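Local coordinates for protein iron transport multicopper oxidase FET3 (Saccharomyces cerevisiae, PDB 1ZPU) that oxidises ferrous to ferric iron with four copper ions, reducing dioxygen to water, for high-affinity iron uptake through the permease FTR1, at residues T161-V172 with Q254-P265. Numbering follows the deposited sequence.
With MAN (alpha-D-mannopyranose), chain H; NAG (2-acetamido-2-deoxy-beta-D-glucopyranose), chain L.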
loop_
_atom_site.group_PDB
_atom_site.type_symbol
_atom_site.label_atom_id
_atom_site.label_comp_id
_atom_site.label_asym_id
_atom_site.label_seq_id
_atom_site.Cartn_x
_atom_site.Cartn_y
_atom_site.Cartn_z
ATOM N N THR A 161 22.861 -4.817 -8.612
ATOM C CA THR A 161 21.933 -5.899 -8.326
ATOM C C THR A 161 20.550 -5.361 -8.052
ATOM O O THR A 161 19.574 -6.103 -8.104
ATOM C CB THR A 161 22.411 -6.684 -7.093
ATOM O OG1 THR A 161 23.651 -7.311 -7.408
ATOM C CG2 THR A 161 21.411 -7.777 -6.679
ATOM N N GLY A 162 20.458 -4.075 -7.737
ATOM C CA GLY A 162 19.194 -3.491 -7.295
ATOM C C GLY A 162 18.837 -3.909 -5.879
ATOM O O GLY A 162 17.684 -3.780 -5.465
ATOM N N ALA A 163 19.827 -4.399 -5.131
ATOM C CA ALA A 163 19.639 -4.823 -3.746
ATOM C C ALA A 163 19.015 -3.707 -2.925
ATOM O O ALA A 163 19.533 -2.592 -2.866
ATOM C CB ALA A 163 20.952 -5.265 -3.134
ATOM N N GLU A 164 17.883 -4.020 -2.317
ATOM C CA GLU A 164 17.156 -3.109 -1.451
ATOM C C GLU A 164 17.846 -3.014 -0.102
ATOM O O GLU A 164 18.274 -4.045 0.428
ATOM C CB GLU A 164 15.760 -3.694 -1.258
ATOM C CG GLU A 164 15.796 -5.212 -1.459
ATOM C CD GLU A 164 14.771 -5.634 -2.454
ATOM O OE1 GLU A 164 14.366 -6.829 -2.485
ATOM O OE2 GLU A 164 14.346 -4.732 -3.199
ATOM N N PRO A 165 17.941 -1.793 0.470
ATOM C CA PRO A 165 18.600 -1.579 1.765
ATOM C C PRO A 165 17.946 -2.349 2.902
ATOM O O PRO A 165 16.737 -2.415 2.992
ATOM C CB PRO A 165 18.452 -0.076 2.004
ATOM C CG PRO A 165 17.430 0.370 1.079
ATOM C CD PRO A 165 17.427 -0.536 -0.093
ATOM N N ILE A 166 18.771 -2.906 3.773
ATOM C CA ILE A 166 18.320 -3.777 4.844
ATOM C C ILE A 166 18.001 -2.988 6.108
ATOM O O ILE A 166 18.835 -2.205 6.566
ATOM C CB ILE A 166 19.378 -4.862 5.083
ATOM C CG1 ILE A 166 19.430 -5.761 3.847
ATOM C CG2 ILE A 166 19.059 -5.691 6.315
ATOM C CD1 ILE A 166 20.800 -6.181 3.484
ATOM N N PRO A 167 16.785 -3.187 6.666
ATOM C CA PRO A 167 16.306 -2.469 7.856
ATOM C C PRO A 167 17.011 -2.948 9.121
ATOM O O PRO A 167 17.676 -3.975 9.091
ATOM C CB PRO A 167 14.824 -2.827 7.911
ATOM C CG PRO A 167 14.663 -4.035 7.119
ATOM C CD PRO A 167 15.801 -4.157 6.161
ATOM N N GLN A 168 16.874 -2.216 10.223
ATOM C CA GLN A 168 17.635 -2.533 11.415
ATOM C C GLN A 168 16.848 -3.295 12.452
ATOM O O GLN A 168 17.439 -3.996 13.265
ATOM C CB GLN A 168 18.253 -1.275 12.009
ATOM C CG GLN A 168 19.587 -0.879 11.353
ATOM C CD GLN A 168 19.442 -0.589 9.861
ATOM O OE1 GLN A 168 19.003 0.487 9.463
ATOM N NE2 GLN A 168 19.794 -1.564 9.036
ATOM N N ASN A 169 15.521 -3.167 12.414
ATOM C CA ASN A 169 14.637 -3.821 13.370
ATOM C C ASN A 169 13.191 -3.838 12.929
ATOM O O ASN A 169 12.766 -3.007 12.128
ATOM C CB ASN A 169 14.691 -3.109 14.728
ATOM C CG ASN A 169 15.681 -3.740 15.679
ATOM O OD1 ASN A 169 15.663 -4.968 15.923
ATOM N ND2 ASN A 169 16.562 -2.914 16.224
ATOM N N LEU A 170 12.432 -4.780 13.486
ATOM C CA LEU A 170 10.975 -4.743 13.418
ATOM C C LEU A 170 10.408 -3.915 14.571
ATOM O O LEU A 170 10.895 -3.993 15.701
ATOM C CB LEU A 170 10.394 -6.169 13.469
ATOM C CG LEU A 170 10.676 -7.054 12.248
ATOM C CD1 LEU A 170 9.995 -8.401 12.351
ATOM C CD2 LEU A 170 10.238 -6.344 10.977
ATOM N N ILE A 171 9.373 -3.136 14.289
ATOM C CA ILE A 171 8.692 -2.359 15.311
ATOM C C ILE A 171 7.172 -2.592 15.316
ATOM O O ILE A 171 6.607 -3.046 14.320
ATOM C CB ILE A 171 9.045 -0.872 15.189
ATOM C CG1 ILE A 171 8.743 -0.360 13.774
ATOM C CG2 ILE A 171 10.503 -0.664 15.530
ATOM C CD1 ILE A 171 8.720 1.116 13.679
ATOM N N VAL A 172 6.547 -2.345 16.468
ATOM C CA VAL A 172 5.084 -2.339 16.635
ATOM C C VAL A 172 4.687 -1.052 17.318
ATOM O O VAL A 172 5.332 -0.650 18.296
ATOM C CB VAL A 172 4.512 -3.497 17.537
ATOM C CG1 VAL A 172 3.733 -4.459 16.730
ATOM C CG2 VAL A 172 5.578 -4.210 18.369
ATOM N N GLN A 254 6.398 -11.131 16.171
ATOM C CA GLN A 254 6.518 -10.726 14.769
ATOM C C GLN A 254 7.889 -11.149 14.186
ATOM O O GLN A 254 8.922 -11.077 14.867
ATOM C CB GLN A 254 6.188 -9.227 14.570
ATOM C CG GLN A 254 7.220 -8.263 15.009
ATOM C CD GLN A 254 6.684 -6.831 15.195
ATOM O OE1 GLN A 254 6.569 -6.353 16.322
ATOM N NE2 GLN A 254 6.402 -6.133 14.093
ATOM N N LYS A 255 7.885 -11.612 12.939
ATOM C CA LYS A 255 9.095 -12.173 12.342
ATOM C C LYS A 255 9.303 -11.646 10.927
ATOM O O LYS A 255 8.339 -11.548 10.166
ATOM C CB LYS A 255 8.974 -13.703 12.323
ATOM C CG LYS A 255 10.252 -14.438 12.009
ATOM C CD LYS A 255 10.009 -15.931 11.904
ATOM C CE LYS A 255 11.301 -16.727 12.003
ATOM N NZ LYS A 255 12.478 -16.000 11.434
ATOM N N PHE A 256 10.549 -11.300 10.591
ATOM C CA PHE A 256 10.914 -10.884 9.237
ATOM C C PHE A 256 10.618 -12.005 8.246
ATOM O O PHE A 256 10.787 -13.192 8.568
ATOM C CB PHE A 256 12.418 -10.663 9.154
ATOM C CG PHE A 256 12.870 -9.251 9.355
ATOM C CD1 PHE A 256 13.284 -8.814 10.603
ATOM C CD2 PHE A 256 12.984 -8.388 8.268
ATOM C CE1 PHE A 256 13.734 -7.530 10.774
ATOM C CE2 PHE A 256 13.443 -7.097 8.422
ATOM C CZ PHE A 256 13.815 -6.656 9.675
ATOM N N ASP A 257 10.212 -11.644 7.032
ATOM C CA ASP A 257 10.323 -12.555 5.895
ATOM C C ASP A 257 11.697 -12.324 5.258
ATOM O O ASP A 257 11.851 -11.499 4.349
ATOM C CB ASP A 257 9.214 -12.284 4.900
ATOM C CG ASP A 257 9.313 -13.137 3.657
ATOM O OD1 ASP A 257 8.389 -13.025 2.824
ATOM O OD2 ASP A 257 10.294 -13.905 3.493
ATOM N N ASP A 258 12.702 -13.040 5.747
ATOM C CA ASP A 258 14.085 -12.708 5.409
ATOM C C ASP A 258 14.428 -13.090 3.969
ATOM O O ASP A 258 15.458 -12.704 3.424
ATOM C CB ASP A 258 15.051 -13.336 6.417
ATOM C CG ASP A 258 14.848 -14.824 6.564
ATOM O OD1 ASP A 258 14.837 -15.315 7.716
ATOM O OD2 ASP A 258 14.685 -15.502 5.528
ATOM N N THR A 259 13.538 -13.863 3.372
ATOM C CA THR A 259 13.523 -14.144 1.946
ATOM C C THR A 259 13.685 -12.869 1.106
ATOM O O THR A 259 14.365 -12.862 0.081
ATOM C CB THR A 259 12.197 -14.850 1.648
ATOM O OG1 THR A 259 12.421 -16.249 1.768
ATOM C CG2 THR A 259 11.577 -14.485 0.265
ATOM N N MET A 260 13.071 -11.788 1.567
ATOM C CA MET A 260 13.031 -10.543 0.822
ATOM C C MET A 260 14.312 -9.753 0.987
ATOM O O MET A 260 14.565 -8.819 0.226
ATOM C CB MET A 260 11.815 -9.718 1.251
ATOM C CG MET A 260 10.528 -10.514 1.111
ATOM S SD MET A 260 9.040 -9.682 1.640
ATOM C CE MET A 260 8.822 -8.406 0.389
ATOM N N LEU A 261 15.114 -10.148 1.972
ATOM C CA LEU A 261 16.350 -9.455 2.297
ATOM C C LEU A 261 17.468 -9.932 1.392
ATOM O O LEU A 261 17.616 -11.131 1.178
ATOM C CB LEU A 261 16.715 -9.683 3.760
ATOM C CG LEU A 261 15.793 -9.086 4.835
ATOM C CD1 LEU A 261 16.380 -9.335 6.217
ATOM C CD2 LEU A 261 15.550 -7.586 4.631
ATOM N N ASP A 262 18.255 -9.001 0.857
ATOM C CA ASP A 262 19.336 -9.370 -0.036
ATOM C C ASP A 262 20.339 -10.256 0.691
ATOM O O ASP A 262 20.698 -11.314 0.202
ATOM C CB ASP A 262 20.027 -8.136 -0.598
ATOM C CG ASP A 262 21.160 -8.496 -1.537
ATOM O OD1 ASP A 262 22.339 -8.193 -1.204
ATOM O OD2 ASP A 262 20.875 -9.117 -2.596
ATOM N N VAL A 263 20.791 -9.800 1.853
ATOM C CA VAL A 263 21.669 -10.563 2.738
ATOM C C VAL A 263 21.126 -10.414 4.157
ATOM O O VAL A 263 20.436 -9.456 4.459
ATOM C CB VAL A 263 23.169 -10.072 2.677
ATOM C CG1 VAL A 263 23.747 -10.219 1.266
ATOM C CG2 VAL A 263 23.320 -8.636 3.149
ATOM N N ILE A 264 21.424 -11.363 5.029
ATOM C CA ILE A 264 21.006 -11.240 6.417
ATOM C C ILE A 264 22.222 -10.857 7.265
ATOM O O ILE A 264 23.121 -11.683 7.452
ATOM C CB ILE A 264 20.373 -12.547 6.947
ATOM C CG1 ILE A 264 19.133 -12.902 6.121
ATOM C CG2 ILE A 264 20.040 -12.400 8.425
ATOM C CD1 ILE A 264 18.577 -14.279 6.381
ATOM N N PRO A 265 22.272 -9.600 7.757
ATOM C CA PRO A 265 23.374 -9.220 8.651
ATOM C C PRO A 265 23.301 -10.049 9.919
ATOM O O PRO A 265 22.210 -10.296 10.435
ATOM C CB PRO A 265 23.112 -7.751 8.956
ATOM C CG PRO A 265 21.699 -7.509 8.574
ATOM C CD PRO A 265 21.333 -8.492 7.515
HETATM C C1 MAN H . 21.022 -4.576 17.735
HETATM C C2 MAN H . 19.756 -5.347 17.379
HETATM C C3 MAN H . 19.633 -5.548 15.876
HETATM C C4 MAN H . 19.838 -4.224 15.153
HETATM C C5 MAN H . 21.163 -3.606 15.543
HETATM C C6 MAN H . 21.309 -2.254 14.872
HETATM O O2 MAN H . 18.643 -4.609 17.802
HETATM O O3 MAN H . 18.351 -6.042 15.556
HETATM O O4 MAN H . 19.811 -4.425 13.767
HETATM O O5 MAN H . 21.167 -3.413 16.941
HETATM O O6 MAN H . 22.478 -1.654 15.379
HETATM C C1 NAG L . 13.303 -16.835 15.241
HETATM C C2 NAG L . 14.420 -17.572 15.970
HETATM C C3 NAG L . 14.689 -18.984 15.433
HETATM C C4 NAG L . 13.437 -19.830 15.461
HETATM C C5 NAG L . 12.415 -19.049 14.635
HETATM C C6 NAG L . 11.075 -19.779 14.596
HETATM C C7 NAG L . 16.405 -16.596 16.996
HETATM C C8 NAG L . 15.782 -16.629 18.364
HETATM N N2 NAG L . 15.628 -16.791 15.919
HETATM O O3 NAG L . 15.633 -19.661 16.228
HETATM O O4 NAG L . 13.771 -21.097 14.926
HETATM O O5 NAG L . 12.199 -17.726 15.155
HETATM O O6 NAG L . 10.494 -19.738 15.879
HETATM O O7 NAG L . 17.617 -16.393 16.915
#
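L170 of strand 169-172 and F256 of strand 250-256 meet in the core of a cupredoxin beta sandwich, the second plastocyanin-like domain, and illustrate how an outermost strand of one sheet packs on an inner strand of the facing sheet. The axes of segments 169-172 and 254-256 approach to 8.1 Å, their directions 148° apart, roughly antiparallel, and their side chains pack between the sheets.

Apolar packing dominates. L170 lays CD2 over one face of the F256 ring, a CH-pi contact with CD2 3.8 Å from the ring centroid, while P167 CG comes in at the ring's edge, 3.5 Å from F256 CE2. P167 CD also rests on L261 CD2. Farther along, chi1 of I166 (-67°) parts its two branches: CD1, at the end of one, meets V263 CG2 at 3.5 Å, and CG2 lies against the ring of P265. A163 CB touches the carboxylate carbon of the exposed D262.

Polar contacts are few. E164 OE2 is hydrogen-bonded to NE2 of H468, a ligand of the type 1 copper, which links this loop to the third plastocyanin-like domain. Pointing away from segment 254-265, N169 donates through ND2 to O2 of a glycan mannose, and Q168 and N169 form a classic beta bulge against W142.

Q254 supplies the one hydrogen bond between the segments, its amide also bonding Q201: NE2 sits 3.1 Å from I171 O, approaching from above the carbonyl plane.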